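Local coordinates for putative hydrolase (Burkholderia cenocepacia, PDB 4X00), which probably hydrolyses ester substrates, perhaps aryl esters, as a putative serine-type hydrolase of the alpha/beta hydrolase fold, at residues A[237-240]-A[241-245]; A[272-275]-A[276-280]. All blocks are in the same frame, centred on the assembly; numbering follows the deposited sequence.

Contact 1: residues A[237-240]-A[241-245]; sequences PSIA and RAKSL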
ATOM      1  N   PRO A 237      -0.186 -17.211   6.240  1.00 13.45           N
ATOM      2  CA  PRO A 237      -1.529 -17.528   5.737  1.00 13.07           C
ATOM      3  C   PRO A 237      -1.960 -16.619   4.584  1.00 13.28           C
ATOM      4  O   PRO A 237      -2.651 -17.085   3.690  1.00 14.48           O
ATOM      5  CB  PRO A 237      -2.414 -17.323   6.971  1.00 14.23           C
ATOM      6  CG  PRO A 237      -1.483 -17.616   8.139  1.00 14.42           C
ATOM      7  CD  PRO A 237      -0.171 -17.027   7.708  1.00 13.97           C
ATOM      8  N   SER A 238      -1.541 -15.358   4.587  1.00 12.11           N
ATOM      9  CA  SER A 238      -1.877 -14.474   3.483  1.00 11.62           C
ATOM     10  C   SER A 238      -1.187 -14.924   2.198  1.00 11.45           C
ATOM     11  O   SER A 238      -1.809 -14.958   1.135  1.00 12.71           O
ATOM     12  CB  SER A 238      -1.495 -13.047   3.840  1.00 11.50           C
ATOM     13  OG  SER A 238      -2.362 -12.564   4.855  1.00 12.40           O
ATOM     14  N   ILE A 239       0.105 -15.242   2.295  1.00 10.18           N
ATOM     15  CA  ILE A 239       0.849 -15.739   1.145  1.00 10.99           C
ATOM     16  C   ILE A 239       0.210 -17.014   0.617  1.00 11.81           C
ATOM     17  O   ILE A 239       0.019 -17.163  -0.594  1.00 12.11           O
ATOM     18  CB  ILE A 239       2.325 -15.973   1.509  1.00 11.24           C
ATOM     19  CG1 ILE A 239       3.032 -14.627   1.686  1.00 11.52           C
ATOM     20  CG2 ILE A 239       3.040 -16.773   0.384  1.00 12.57           C
ATOM     21  CD1 ILE A 239       4.375 -14.741   2.362  1.00 12.25           C
ATOM     22  N   ALA A 240      -0.169 -17.917   1.515  1.00 12.41           N
ATOM     23  CA  ALA A 240      -0.725 -19.198   1.090  1.00 13.70           C
ATOM     24  C   ALA A 240      -2.074 -18.997   0.408  1.00 13.47           C
ATOM     25  O   ALA A 240      -2.359 -19.641  -0.606  1.00 14.02           O
ATOM     26  CB  ALA A 240      -0.847 -20.164   2.280  1.00 14.25           C
ATOM     27  N   ARG A 241      -2.899 -18.095   0.928  1.00 13.68           N
ATOM     28  CA  ARG A 241      -4.177 -17.806   0.296  1.00 13.62           C
ATOM     29  C   ARG A 241      -3.961 -17.218  -1.096  1.00 13.32           C
ATOM     30  O   ARG A 241      -4.606 -17.633  -2.051  1.00 13.55           O
ATOM     31  CB  ARG A 241      -4.997 -16.841   1.160  1.00 13.40           C
ATOM     32  CG  ARG A 241      -6.279 -16.372   0.506  1.00 14.83           C
ATOM     33  CD  ARG A 241      -7.253 -17.492   0.204  1.00 16.62           C
ATOM     34  NE  ARG A 241      -8.501 -16.898  -0.255  1.00 17.99           N
ATOM     35  CZ  ARG A 241      -9.347 -17.458  -1.114  1.00 19.38           C
ATOM     36  NH1 ARG A 241      -9.101 -18.654  -1.638  1.00 20.45           N
ATOM     37  NH2 ARG A 241     -10.444 -16.794  -1.452  1.00 19.47           N
ATOM     38  N   ALA A 242      -3.029 -16.277  -1.216  1.00 12.12           N
ATOM     39  CA  ALA A 242      -2.743 -15.705  -2.526  1.00 12.09           C
ATOM     40  C   ALA A 242      -2.228 -16.741  -3.515  1.00 12.77           C
ATOM     41  O   ALA A 242      -2.651 -16.725  -4.681  1.00 13.04           O
ATOM     42  CB  ALA A 242      -1.753 -14.564  -2.394  1.00 12.15           C
ATOM     43  N   LYS A 243      -1.308 -17.620  -3.087  1.00 12.02           N
ATOM     44  CA  LYS A 243      -0.780 -18.629  -3.995  1.00 13.04           C
ATOM     45  C   LYS A 243      -1.857 -19.634  -4.372  1.00 14.54           C
ATOM     46  O   LYS A 243      -1.810 -20.207  -5.466  1.00 15.37           O
ATOM     47  CB  LYS A 243       0.411 -19.343  -3.380  1.00 13.55           C
ATOM     48  CG  LYS A 243       1.675 -18.502  -3.409  1.00 12.96           C
ATOM     49  CD  LYS A 243       2.857 -19.254  -2.867  1.00 13.63           C
ATOM     50  CE  LYS A 243       4.128 -18.436  -3.041  1.00 13.95           C
ATOM     51  NZ  LYS A 243       5.363 -19.214  -2.638  1.00 15.76           N
ATOM     52  N   SER A 244      -2.826 -19.852  -3.483  1.00 15.48           N
ATOM     53  CA  SER A 244      -3.943 -20.741  -3.779  0.62 16.26           C
ATOM     54  C   SER A 244      -4.764 -20.161  -4.926  1.00 16.99           C
ATOM     55  O   SER A 244      -5.266 -20.888  -5.799  1.00 19.21           O
ATOM     56  CB  SER A 244      -4.795 -20.944  -2.517  0.62 16.22           C
ATOM     57  OG  SER A 244      -5.853 -21.851  -2.740  0.62 16.29           O
ATOM     58  N   LEU A 245      -4.877 -18.845  -4.945  1.00 16.43           N
ATOM     59  CA  LEU A 245      -5.620 -18.158  -5.980  1.00 15.37           C
ATOM     60  C   LEU A 245      -4.845 -18.041  -7.280  1.00 15.33           C
ATOM     61  O   LEU A 245      -5.432 -18.121  -8.369  1.00 16.83           O
ATOM     62  CB  LEU A 245      -6.005 -16.761  -5.483  1.00 14.63           C
ATOM     63  CG  LEU A 245      -7.060 -16.799  -4.377  1.00 14.92           C
ATOM     64  CD1 LEU A 245      -7.163 -15.410  -3.763  1.00 14.86           C
ATOM     65  CD2 LEU A 245      -8.419 -17.262  -4.930  1.00 15.18           C
TER
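I239 and K243, one helical turn apart, lie side by side and point the same way on helix 235-245, the crossover helix of the beta-alpha-beta unit formed with strands 222-227 and 250-254 of the alpha/beta hydrolase fold. The touch is between the CG2 branch of I239 and the far end of the lysine chain, with CG2 4.0 Å from CE of K243. K243 CG stands beside its own backbone N (chi1 -76°), which starts the chain back along the preceding turn toward CG2. The lysine runs straight beyond CG, and its methylenes pass along the isoleucine while NZ goes on to a hydrogen bond with OG of S251. I239 packs on Y226, S251 and L253 and A242 on L224, on the sheet side of the helix, while A242 also meets L215 of helix 211-216. The backbone beneath is regular: K243 N donates to I239 O at 2.9 Å, and A242 N to S238 O at 3.0 Å. R241, on another flank, bends at chi2 (62°), which carries its guanidinium toward the next turn, where NE makes a salt bridge with E141, and S238 turns its hydroxyl back to the carbonyl of K234. Over the centre of one face of the R241 guanidinium sits the methyl CD1 of L245, 4.0 Å above the plane.

Contact 2: residues A[272-275]-A[276-280]; sequences DLSD and FVRMA. With EDO (1,2-ethanediol), chain J; EDO (1,2-ethanediol), chain H.
Helix 266-280, the C-terminal helix packed against the central sheet, brings L273 and V277 together one turn apart on its buried side. Their side chains lie alongside each other and point the same way, the CD1 methyl of L273 meeting CG2 of V277 at 4.0 Å. That valine methyl is placed beside its own backbone N, trans to the carbonyl carbon (CG1 chi1 173°), which brings it within 3.3 Å of the L273 carbonyl O. This O accepts the backbone N of V277 at 2.9 Å, one of four successive i to i+4 bonds. In the alpha/beta hydrolase fold such a helix covers one face of the sheet, and here L273 and F276 rest on V134 of strand 132-136, with F276 also on V107 and L223. D272, at the margin of this apolar side, has its OD2 hydrogen-bonded to Y254 OH and accepting O2 of one ethanediol.

A polar cluster lies on another flank, running from buried S274 to exposed D275 and R278. The R278 chain is extended from CG to NE and passes along the preceding turn, placing S274 OG over one guanidinium face, 3.5 Å above the plane and offset toward the rim; this hydroxyl is hydrogen-bonded to OH of Y62. D275 OD1 and R278 NH1 stay 4.3 Å apart, too far for a salt bridge. A second ethanediol, probably from the crystallisation liquor, joins them: its O1 donates to OD1 of D275 at 2.7 Å and, in the guanidinium plane at its edge, accepts NH1 of R278 at 2.9 Å with an N-H...O angle of 154°.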
ATOM      1  N   ASP A 272      15.468  -6.086  -3.998  1.00  9.11           N
ATOM      2  CA  ASP A 272      14.397  -6.951  -4.490  1.00 10.04           C
ATOM      3  C   ASP A 272      13.469  -6.219  -5.455  1.00 10.13           C
ATOM      4  O   ASP A 272      13.038  -6.794  -6.461  1.00 10.22           O
ATOM      5  CB  ASP A 272      13.598  -7.501  -3.308  1.00 10.14           C
ATOM      6  CG  ASP A 272      14.308  -8.613  -2.562  1.00 11.12           C
ATOM      7  OD1 ASP A 272      15.282  -9.227  -3.087  1.00 11.92           O
ATOM      8  OD2 ASP A 272      13.865  -8.903  -1.438  1.00 11.66           O
ATOM      9  N   LEU A 273      13.152  -4.963  -5.157  1.00  8.93           N
ATOM     10  CA  LEU A 273      12.238  -4.205  -6.011  1.00  9.07           C
ATOM     11  C   LEU A 273      12.868  -3.947  -7.366  1.00  9.73           C
ATOM     12  O   LEU A 273      12.245  -4.202  -8.418  1.00  9.64           O
ATOM     13  CB  LEU A 273      11.847  -2.888  -5.334  1.00 10.49           C
ATOM     14  CG  LEU A 273      10.998  -1.964  -6.212  1.00 11.38           C
ATOM     15  CD1 LEU A 273       9.681  -2.664  -6.675  1.00 12.29           C
ATOM     16  CD2 LEU A 273      10.680  -0.669  -5.460  1.00 11.51           C
ATOM     17  N   SER A 274      14.119  -3.489  -7.379  1.00 10.60           N
ATOM     18  CA  SER A 274      14.743  -3.203  -8.675  1.00 10.98           C
ATOM     19  C   SER A 274      14.879  -4.489  -9.502  1.00 10.94           C
ATOM     20  O   SER A 274      14.604  -4.486 -10.705  1.00 11.19           O
ATOM     21  CB  SER A 274      16.105  -2.528  -8.480  1.00 12.74           C
ATOM     22  OG  SER A 274      16.681  -2.216  -9.742  1.00 14.07           O
ATOM     23  N   ASP A 275      15.246  -5.588  -8.837  1.00 10.87           N
ATOM     24  CA  ASP A 275      15.364  -6.866  -9.536  1.00 11.56           C
ATOM     25  C   ASP A 275      14.016  -7.303 -10.104  1.00 11.38           C
ATOM     26  O   ASP A 275      13.951  -7.802 -11.216  1.00 11.77           O
ATOM     27  CB  ASP A 275      15.920  -7.949  -8.601  1.00 13.97           C
ATOM     28  CG  ASP A 275      17.380  -7.726  -8.257  1.00 18.20           C
ATOM     29  OD1 ASP A 275      18.011  -6.837  -8.870  1.00 20.40           O
ATOM     30  OD2 ASP A 275      17.895  -8.449  -7.383  1.00 18.91           O
ATOM     31  N   PHE A 276      12.932  -7.107  -9.350  1.00 10.59           N
ATOM     32  CA  PHE A 276      11.626  -7.490  -9.821  1.00  9.96           C
ATOM     33  C   PHE A 276      11.234  -6.662 -11.056  1.00 10.32           C
ATOM     34  O   PHE A 276      10.731  -7.203 -12.068  1.00 10.26           O
ATOM     35  CB  PHE A 276      10.582  -7.290  -8.720  1.00  9.82           C
ATOM     36  CG  PHE A 276       9.178  -7.543  -9.194  1.00  9.43           C
ATOM     37  CD1 PHE A 276       8.700  -8.843  -9.262  1.00  9.47           C
ATOM     38  CD2 PHE A 276       8.345  -6.511  -9.619  1.00  9.44           C
ATOM     39  CE1 PHE A 276       7.427  -9.141  -9.722  1.00 10.20           C
ATOM     40  CE2 PHE A 276       7.038  -6.783 -10.078  1.00 10.77           C
ATOM     41  CZ  PHE A 276       6.580  -8.099 -10.123  1.00 10.90           C
ATOM     42  N   VAL A 277      11.472  -5.352 -10.998  1.00 10.71           N
ATOM     43  CA  VAL A 277      11.107  -4.502 -12.115  1.00 10.58           C
ATOM     44  C   VAL A 277      11.906  -4.887 -13.350  1.00 10.39           C
ATOM     45  O   VAL A 277      11.348  -5.025 -14.438  1.00 11.58           O
ATOM     46  CB  VAL A 277      11.307  -2.991 -11.767  1.00 10.88           C
ATOM     47  CG1 VAL A 277      11.079  -2.124 -13.005  1.00 11.72           C
ATOM     48  CG2 VAL A 277      10.369  -2.593 -10.594  1.00 11.96           C
ATOM     49  N   ARG A 278      13.207  -5.089 -13.188  1.00 10.33           N
ATOM     50  CA  ARG A 278      14.057  -5.515 -14.311  1.00 11.37           C
ATOM     51  C   ARG A 278      13.544  -6.803 -14.949  1.00 11.60           C
ATOM     52  O   ARG A 278      13.511  -6.941 -16.179  1.00 12.29           O
ATOM     53  CB  ARG A 278      15.487  -5.692 -13.825  1.00 12.67           C
ATOM     54  CG  ARG A 278      16.145  -4.341 -13.530  1.00 14.47           C
ATOM     55  CD  ARG A 278      17.370  -4.495 -12.700  1.00 15.35           C
ATOM     56  NE  ARG A 278      18.199  -3.305 -12.774  1.00 15.71           N
ATOM     57  CZ  ARG A 278      19.445  -3.238 -12.315  1.00 17.64           C
ATOM     58  NH1 ARG A 278      20.002  -4.300 -11.745  1.00 20.53           N
ATOM     59  NH2 ARG A 278      20.132  -2.118 -12.452  1.00 17.68           N
ATOM     60  N   MET A 279      13.175  -7.760 -14.113  1.00 11.70           N
ATOM     61  CA  MET A 279      12.642  -9.028 -14.594  1.00 11.96           C
ATOM     62  C   MET A 279      11.303  -8.817 -15.334  1.00 11.08           C
ATOM     63  O   MET A 279      11.075  -9.358 -16.431  1.00 11.64           O
ATOM     64  CB  MET A 279      12.489  -9.989 -13.408  1.00 13.77           C
ATOM     65  CG  MET A 279      11.835 -11.319 -13.722  1.00 15.41           C
ATOM     66  SD  MET A 279      10.015 -11.290 -13.758  1.00 17.81           S
ATOM     67  CE  MET A 279       9.659 -10.742 -12.087  1.00 17.44           C
ATOM     68  N   ALA A 280      10.422  -8.014 -14.751  1.00 10.88           N
ATOM     69  CA  ALA A 280       9.085  -7.846 -15.311  1.00 11.21           C
ATOM     70  C   ALA A 280       9.152  -7.182 -16.673  1.00 11.78           C
ATOM     71  O   ALA A 280       8.343  -7.464 -17.558  1.00 13.08           O
ATOM     72  CB  ALA A 280       8.234  -7.034 -14.364  1.00 12.01           C
TER
HETATM   73  C1  EDO J 306      18.985  -8.192 -12.030  1.00 34.96           C
HETATM   74  O1  EDO J 306      19.258  -7.060 -11.199  1.00 43.07           O
HETATM   75  C2  EDO J 306      19.143  -9.492 -11.245  1.00 40.95           C
HETATM   76  O2  EDO J 306      20.532  -9.770 -11.000  1.00 35.04           O
HETATM   77  C1  EDO H 304      14.786 -13.214   0.122  1.00 30.91           C
HETATM   78  O1  EDO H 304      16.152 -13.310   0.588  1.00 24.06           O
HETATM   79  C2  EDO H 304      14.542 -11.973  -0.732  1.00 27.90           C
HETATM   80  O2  EDO H 304      15.179 -10.814  -0.189  1.00 13.68           O

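Overall arrangement
Contacts 1 and 2 are both single-helix contacts, in series along the chain, with centres 21 Å apart and nearest atoms about 12 Å apart. Both are partly buried: I239 and A242 are buried in contact 1, L273, F276 and V277 in contact 2, each group backed by more exposed residues. The helix of contact 1 links strands 222-227 and 250-254 at one edge of the sheet, whereas that of contact 2 is the last helix of the chain and reaches strands 107-111, 132-136 and 222-227. Strand 222-227 is thus met by both. Among the charged groups, R241 and K243 reach E141 and S251, and D272 reaches Y254, whereas D275 and R278 are bridged by an ethanediol.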